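Local coordinates for cellulose-binding protein (Saccharophagus degradans, PDB 2YHG) that is of uncertain function but, as a nucleoside hydrolase-related piece of a cellulose-binding protein, may hydrolyse glycosidic bonds in carbohydrate metabolism, at residues L51-E56 with H312-A317; I62-G67 with A77-I82. All coordinates share one frame; numbering follows the deposited sequence. Where two conformers were deposited one is given.

Contact 1 (L51-E56 with H312-A317)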
loop_
_atom_site.group_PDB
_atom_site.type_symbol
_atom_site.label_atom_id
_atom_site.label_comp_id
_atom_site.label_asym_id
_atom_site.label_seq_id
_atom_site.Cartn_x
_atom_site.Cartn_y
_atom_site.Cartn_z
ATOM N N LEU A 51 -10.994 -1.170 -3.667
ATOM C CA LEU A 51 -11.949 -2.270 -3.822
ATOM C C LEU A 51 -11.703 -3.100 -5.068
ATOM O O LEU A 51 -11.786 -4.322 -5.001
ATOM C CB LEU A 51 -13.374 -1.764 -3.724
ATOM C CG LEU A 51 -13.768 -1.269 -2.324
ATOM C CD1 LEU A 51 -15.137 -0.612 -2.433
ATOM C CD2 LEU A 51 -13.782 -2.368 -1.329
ATOM N N VAL A 52 -11.396 -2.476 -6.189
ATOM C CA VAL A 52 -11.137 -3.265 -7.406
ATOM C C VAL A 52 -9.758 -3.915 -7.391
ATOM O O VAL A 52 -9.480 -4.773 -8.224
ATOM C CB VAL A 52 -11.402 -2.486 -8.710
ATOM C CG1 VAL A 52 -12.842 -2.004 -8.776
ATOM C CG2 VAL A 52 -10.395 -1.355 -8.933
ATOM N N MET A 53 -8.928 -3.537 -6.426
ATOM C CA MET A 53 -7.640 -4.181 -6.129
ATOM C C MET A 53 -7.745 -5.175 -4.963
ATOM O O MET A 53 -6.727 -5.747 -4.582
ATOM C CB MET A 53 -6.556 -3.098 -5.788
ATOM C CG MET A 53 -6.210 -2.193 -6.975
ATOM S SD MET A 53 -4.960 -0.966 -6.600
ATOM C CE MET A 53 -3.505 -2.002 -6.543
ATOM N N ALA A 54 -8.924 -5.355 -4.389
ATOM C CA ALA A 54 -9.009 -5.989 -3.069
ATOM C C ALA A 54 -8.632 -7.465 -3.072
ATOM O O ALA A 54 -8.305 -8.029 -2.046
ATOM C CB ALA A 54 -10.381 -5.785 -2.442
ATOM N N ASN A 55 -8.696 -8.117 -4.228
ATOM C CA ASN A 55 -8.241 -9.494 -4.336
ATOM C C ASN A 55 -6.749 -9.657 -4.006
ATOM O O ASN A 55 -6.300 -10.767 -3.724
ATOM C CB ASN A 55 -8.480 -10.026 -5.759
ATOM C CG ASN A 55 -7.553 -9.370 -6.758
ATOM O OD1 ASN A 55 -7.636 -8.152 -6.964
ATOM N ND2 ASN A 55 -6.644 -10.148 -7.355
ATOM N N GLU A 56 -5.979 -8.574 -4.055
ATOM C CA GLU A 56 -4.543 -8.614 -3.809
ATOM C C GLU A 56 -4.180 -8.439 -2.343
ATOM O O GLU A 56 -2.986 -8.519 -2.029
ATOM C CB GLU A 56 -3.824 -7.488 -4.601
ATOM C CG GLU A 56 -4.109 -7.481 -6.086
ATOM C CD GLU A 56 -3.636 -8.706 -6.850
ATOM O OE1 GLU A 56 -2.757 -9.472 -6.351
ATOM O OE2 GLU A 56 -4.042 -8.822 -8.039
ATOM N N HIS A 312 -1.467 3.127 -13.553
ATOM C CA HIS A 312 -2.634 3.563 -14.289
ATOM C C HIS A 312 -3.235 2.450 -15.133
ATOM O O HIS A 312 -4.464 2.305 -15.229
ATOM C CB HIS A 312 -2.320 4.755 -15.185
ATOM C CG HIS A 312 -1.814 5.938 -14.432
ATOM N ND1 HIS A 312 -2.184 6.228 -13.135
ATOM C CD2 HIS A 312 -0.918 6.885 -14.794
ATOM C CE1 HIS A 312 -1.502 7.291 -12.742
ATOM N NE2 HIS A 312 -0.758 7.737 -13.735
ATOM N N ASN A 313 -2.376 1.640 -15.726
ATOM C CA ASN A 313 -2.861 0.544 -16.544
ATOM C C ASN A 313 -3.572 -0.490 -15.674
ATOM O O ASN A 313 -4.602 -1.059 -16.064
ATOM C CB ASN A 313 -1.724 -0.099 -17.336
ATOM C CG ASN A 313 -1.214 0.787 -18.433
ATOM O OD1 ASN A 313 -1.601 1.961 -18.584
ATOM N ND2 ASN A 313 -0.297 0.221 -19.217
ATOM N N ASP A 314 -3.036 -0.732 -14.474
ATOM C CA ASP A 314 -3.641 -1.633 -13.523
ATOM C C ASP A 314 -5.090 -1.227 -13.228
ATOM O O ASP A 314 -6.007 -2.052 -13.294
ATOM C CB ASP A 314 -2.792 -1.646 -12.262
ATOM C CG ASP A 314 -3.307 -2.557 -11.199
ATOM O OD1 ASP A 314 -3.672 -3.725 -11.471
ATOM O OD2 ASP A 314 -3.333 -2.128 -10.040
ATOM N N PHE A 315 -5.311 0.020 -12.856
ATOM C CA PHE A 315 -6.647 0.458 -12.469
ATOM C C PHE A 315 -7.579 0.413 -13.687
ATOM O O PHE A 315 -8.725 0.038 -13.573
ATOM C CB PHE A 315 -6.535 1.844 -11.857
ATOM C CG PHE A 315 -7.798 2.400 -11.201
ATOM C CD1 PHE A 315 -8.808 1.628 -10.727
ATOM C CD2 PHE A 315 -7.877 3.758 -10.971
ATOM C CE1 PHE A 315 -9.887 2.192 -10.064
ATOM C CE2 PHE A 315 -8.937 4.328 -10.282
ATOM C CZ PHE A 315 -9.949 3.543 -9.831
ATOM N N GLN A 316 -7.079 0.818 -14.841
ATOM C CA GLN A 316 -7.861 0.737 -16.092
ATOM C C GLN A 316 -8.370 -0.681 -16.315
ATOM O O GLN A 316 -9.565 -0.891 -16.592
ATOM C CB GLN A 316 -7.040 1.245 -17.253
ATOM C CG GLN A 316 -7.732 1.095 -18.586
ATOM C CD GLN A 316 -6.897 1.458 -19.787
ATOM O OE1 GLN A 316 -5.877 2.132 -19.696
ATOM N NE2 GLN A 316 -7.349 1.009 -20.956
ATOM N N ALA A 317 -7.480 -1.671 -16.247
ATOM C CA ALA A 317 -7.875 -3.057 -16.469
ATOM C C ALA A 317 -8.851 -3.518 -15.425
ATOM O O ALA A 317 -9.811 -4.225 -15.752
ATOM C CB ALA A 317 -6.652 -3.960 -16.487
#

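Contact 2 (I62-G67 with A77-I82)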
loop_
_atom_site.group_PDB
_atom_site.type_symbol
_atom_site.label_atom_id
_atom_site.label_comp_id
_atom_site.label_asym_id
_atom_site.label_seq_id
_atom_site.Cartn_x
_atom_site.Cartn_y
_atom_site.Cartn_z
ATOM N N ILE A 62 -12.536 -1.021 7.183
ATOM C CA ILE A 62 -12.801 0.233 6.503
ATOM C C ILE A 62 -13.471 1.129 7.523
ATOM O O ILE A 62 -14.650 0.952 7.824
ATOM C CB ILE A 62 -13.680 0.069 5.240
ATOM C CG1 ILE A 62 -13.133 -0.984 4.280
ATOM C CG2 ILE A 62 -13.869 1.442 4.573
ATOM C CD1 ILE A 62 -14.131 -1.421 3.238
ATOM N N ILE A 63 -12.699 2.041 8.113
ATOM C CA ILE A 63 -13.121 2.741 9.304
ATOM C C ILE A 63 -13.324 4.219 9.007
ATOM O O ILE A 63 -12.396 4.888 8.595
ATOM C CB ILE A 63 -12.044 2.574 10.419
ATOM C CG1 ILE A 63 -11.953 1.106 10.849
ATOM C CG2 ILE A 63 -12.362 3.480 11.610
ATOM C CD1 ILE A 63 -10.749 0.773 11.698
ATOM N N THR A 64 -14.542 4.712 9.214
ATOM C CA THR A 64 -14.855 6.109 8.989
ATOM C C THR A 64 -14.539 6.915 10.250
ATOM O O THR A 64 -15.000 6.597 11.343
ATOM C CB THR A 64 -16.357 6.248 8.640
ATOM O OG1 THR A 64 -16.600 5.673 7.354
ATOM C CG2 THR A 64 -16.785 7.718 8.602
ATOM N N THR A 65 -13.761 7.986 10.084
ATOM C CA THR A 65 -13.246 8.756 11.213
ATOM C C THR A 65 -12.964 10.196 10.765
ATOM O O THR A 65 -13.581 10.710 9.821
ATOM C CB THR A 65 -12.038 8.027 11.838
ATOM O OG1 THR A 65 -11.627 8.631 13.063
ATOM C CG2 THR A 65 -10.888 7.902 10.913
ATOM N N THR A 66 -12.091 10.872 11.502
ATOM C CA THR A 66 -11.866 12.301 11.415
ATOM C C THR A 66 -10.436 12.598 10.989
ATOM O O THR A 66 -9.570 11.738 10.870
ATOM C CB THR A 66 -12.123 12.918 12.799
ATOM O OG1 THR A 66 -11.201 12.289 13.683
ATOM C CG2 THR A 66 -13.582 12.741 13.252
ATOM N N GLY A 67 -10.200 13.890 10.800
ATOM C CA GLY A 67 -8.855 14.457 10.702
ATOM C C GLY A 67 -8.984 15.967 10.741
ATOM O O GLY A 67 -10.079 16.485 10.952
ATOM N N ALA A 77 -22.175 6.634 5.806
ATOM C CA ALA A 77 -22.961 6.652 4.575
ATOM C C ALA A 77 -22.112 6.719 3.311
ATOM O O ALA A 77 -22.500 6.149 2.303
ATOM C CB ALA A 77 -24.005 7.754 4.597
ATOM N N TYR A 78 -20.973 7.423 3.310
ATOM C CA TYR A 78 -20.114 7.399 2.117
ATOM C C TYR A 78 -19.658 5.977 1.771
ATOM O O TYR A 78 -19.743 5.530 0.637
ATOM C CB TYR A 78 -18.864 8.260 2.294
ATOM C CG TYR A 78 -19.069 9.737 2.114
ATOM C CD1 TYR A 78 -19.075 10.302 0.864
ATOM C CD2 TYR A 78 -19.222 10.567 3.216
ATOM C CE1 TYR A 78 -19.250 11.714 0.715
ATOM C CE2 TYR A 78 -19.403 11.932 3.089
ATOM C CZ TYR A 78 -19.413 12.491 1.865
ATOM O OH TYR A 78 -19.580 13.860 1.761
ATOM N N VAL A 79 -19.159 5.275 2.773
ATOM C CA VAL A 79 -18.696 3.924 2.573
ATOM C C VAL A 79 -19.870 3.001 2.206
ATOM O O VAL A 79 -19.734 2.161 1.318
ATOM C CB VAL A 79 -17.900 3.403 3.762
ATOM C CG1 VAL A 79 -17.589 1.904 3.625
ATOM C CG2 VAL A 79 -16.615 4.208 3.936
ATOM N N ASP A 80 -21.021 3.189 2.846
ATOM C CA ASP A 80 -22.172 2.353 2.534
ATOM C C ASP A 80 -22.480 2.432 1.043
ATOM O O ASP A 80 -22.820 1.438 0.407
ATOM C CB ASP A 80 -23.408 2.862 3.297
ATOM C CG ASP A 80 -23.308 2.779 4.806
ATOM O OD1 ASP A 80 -22.409 2.123 5.369
ATOM O OD2 ASP A 80 -24.201 3.402 5.430
ATOM N N ARG A 81 -22.483 3.653 0.501
ATOM C CA ARG A 81 -22.815 3.898 -0.892
ATOM C C ARG A 81 -21.817 3.215 -1.826
ATOM O O ARG A 81 -22.181 2.589 -2.828
ATOM C CB ARG A 81 -22.850 5.418 -1.117
ATOM C CG ARG A 81 -23.186 5.878 -2.513
ATOM C CD ARG A 81 -23.703 7.312 -2.502
ATOM N NE ARG A 81 -23.787 7.839 -3.845
ATOM C CZ ARG A 81 -22.744 8.273 -4.525
ATOM N NH1 ARG A 81 -21.544 8.318 -3.956
ATOM N NH2 ARG A 81 -22.914 8.668 -5.779
ATOM N N ILE A 82 -20.538 3.311 -1.503
ATOM C CA ILE A 82 -19.503 2.704 -2.305
ATOM C C ILE A 82 -19.594 1.167 -2.218
ATOM O O ILE A 82 -19.441 0.504 -3.246
ATOM C CB ILE A 82 -18.122 3.249 -1.920
ATOM C CG1 ILE A 82 -17.992 4.720 -2.340
ATOM C CG2 ILE A 82 -17.019 2.398 -2.523
ATOM C CD1 ILE A 82 -16.878 5.475 -1.706
HETATM O O HOH W 1 -18.286 6.767 5.335
#

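Contact 1 (L51-E56 with H312-A317)
At the C-terminal end of helix 42-52, the first helix of the nucleoside hydrolase-like domain, Val52 and Met53 lean on one face of helix 308-323, to which Asp314 and Phe315 belong. Val52 CG2 sits at the edge of the Phe315 ring, near its plane, and touches two carbons of one side: CE1 and CD1 each lie 3.8 Å from it. With CG1 of Val52 anti to the carbonyl carbon (chi1 -59°), CG2 falls between the backbone N and the carbonyl carbon, and the two side chains meet at about a right angle. Val52 CA and Phe315 CA are 7.7 Å apart, a spacing that suits a short, branched side chain against the ring edge. Tyr219 and Ile224 of helix 217-225 also pack on the ring, giving the phenylalanine mainly apolar surroundings.

Following the chain past the helix, the backbone leaves it in a loop and a short 3-10 segment, with Glu56 N bonded to Met53 O at 3.0 Å. This is the exit from the helix that crosses between strands 30-35 and 58-64 of the parallel sheet, while helix 308-323 also carries Asp320, a ligand of the zinc ion. Met53 is extended through chi2, and the bend at chi3 (74°) brings its CE to 3.5 Å from Asp314 OD2, a van der Waals approach with SD standing farther back. The long, unbranched methionine spans the gap between the turn and the helix.

The carboxylate has its polar partners elsewhere: OD2 has a weak hydrogen bond to a buffer molecule, probably from the crystallisation liquor, and OD1 has a hydrogen bond with His333 and a salt bridge with Arg318, whose guanidinium also reaches Glu56 OE2, Asn55 OD1 and the carbonyl of Val52.

Contact 2 (I62-G67 with A77-I82)
Val79 lays its two methyls against Ile62, both CG1 and CG2 standing 3.9 Å from Ile62 CG2. With CG1 anti to the backbone N (chi1 172°), the valine turns its fork toward the strand, and the branch methyl of Ile62 is met by both prongs. Beta-branched residues suit this place: they favour the extended strand and present a broad, rigid surface to the helix.

Ile62 and Thr64 alternate with Ile63, which points to the other face of the sheet, and so share the face covered by helix 77-93. Strand 58-64, this helix and, after the short helix 103-108, the neighbouring parallel strand 110-112 form a beta-alpha-beta crossover; the sheet's strand order is that of a Rossmann-like fold.

Thr64 OG1 makes the second approach, 3.7 Å from Val79 CG2. Thr64 OG1 also lies 2.8 Å from the oxygen of a water, which accepts a hydrogen bond from Val79 N at 3.1 Å. That amide lies in the helix's first turn, where N-H groups lack an acceptor one turn earlier, so the water meets a donor the helix itself does not use, and threonine supplies polarity beside otherwise apolar packing.

Both contacts are buried and neither has a direct hydrogen bond between its segments. Contact 1 lies deeper, its centre about 12 Å from the centre of the chain against about 19 Å for contact 2. Contact 2 is local, a strand packing against the helix that follows it; contact 1 joins the end of helix 42-52 and its exit turn to helix 308-323, more than 250 residues on. Methyl packing is common to both, but contact 2 adds a bridging water near a helix start, whereas contact 1 adds an aromatic ring and a carboxylate held by outside partners. They join directly through Leu51 CD1 and Ile82 CG2, 3.6 Å apart, where helices 42-52 and 77-93 pack together.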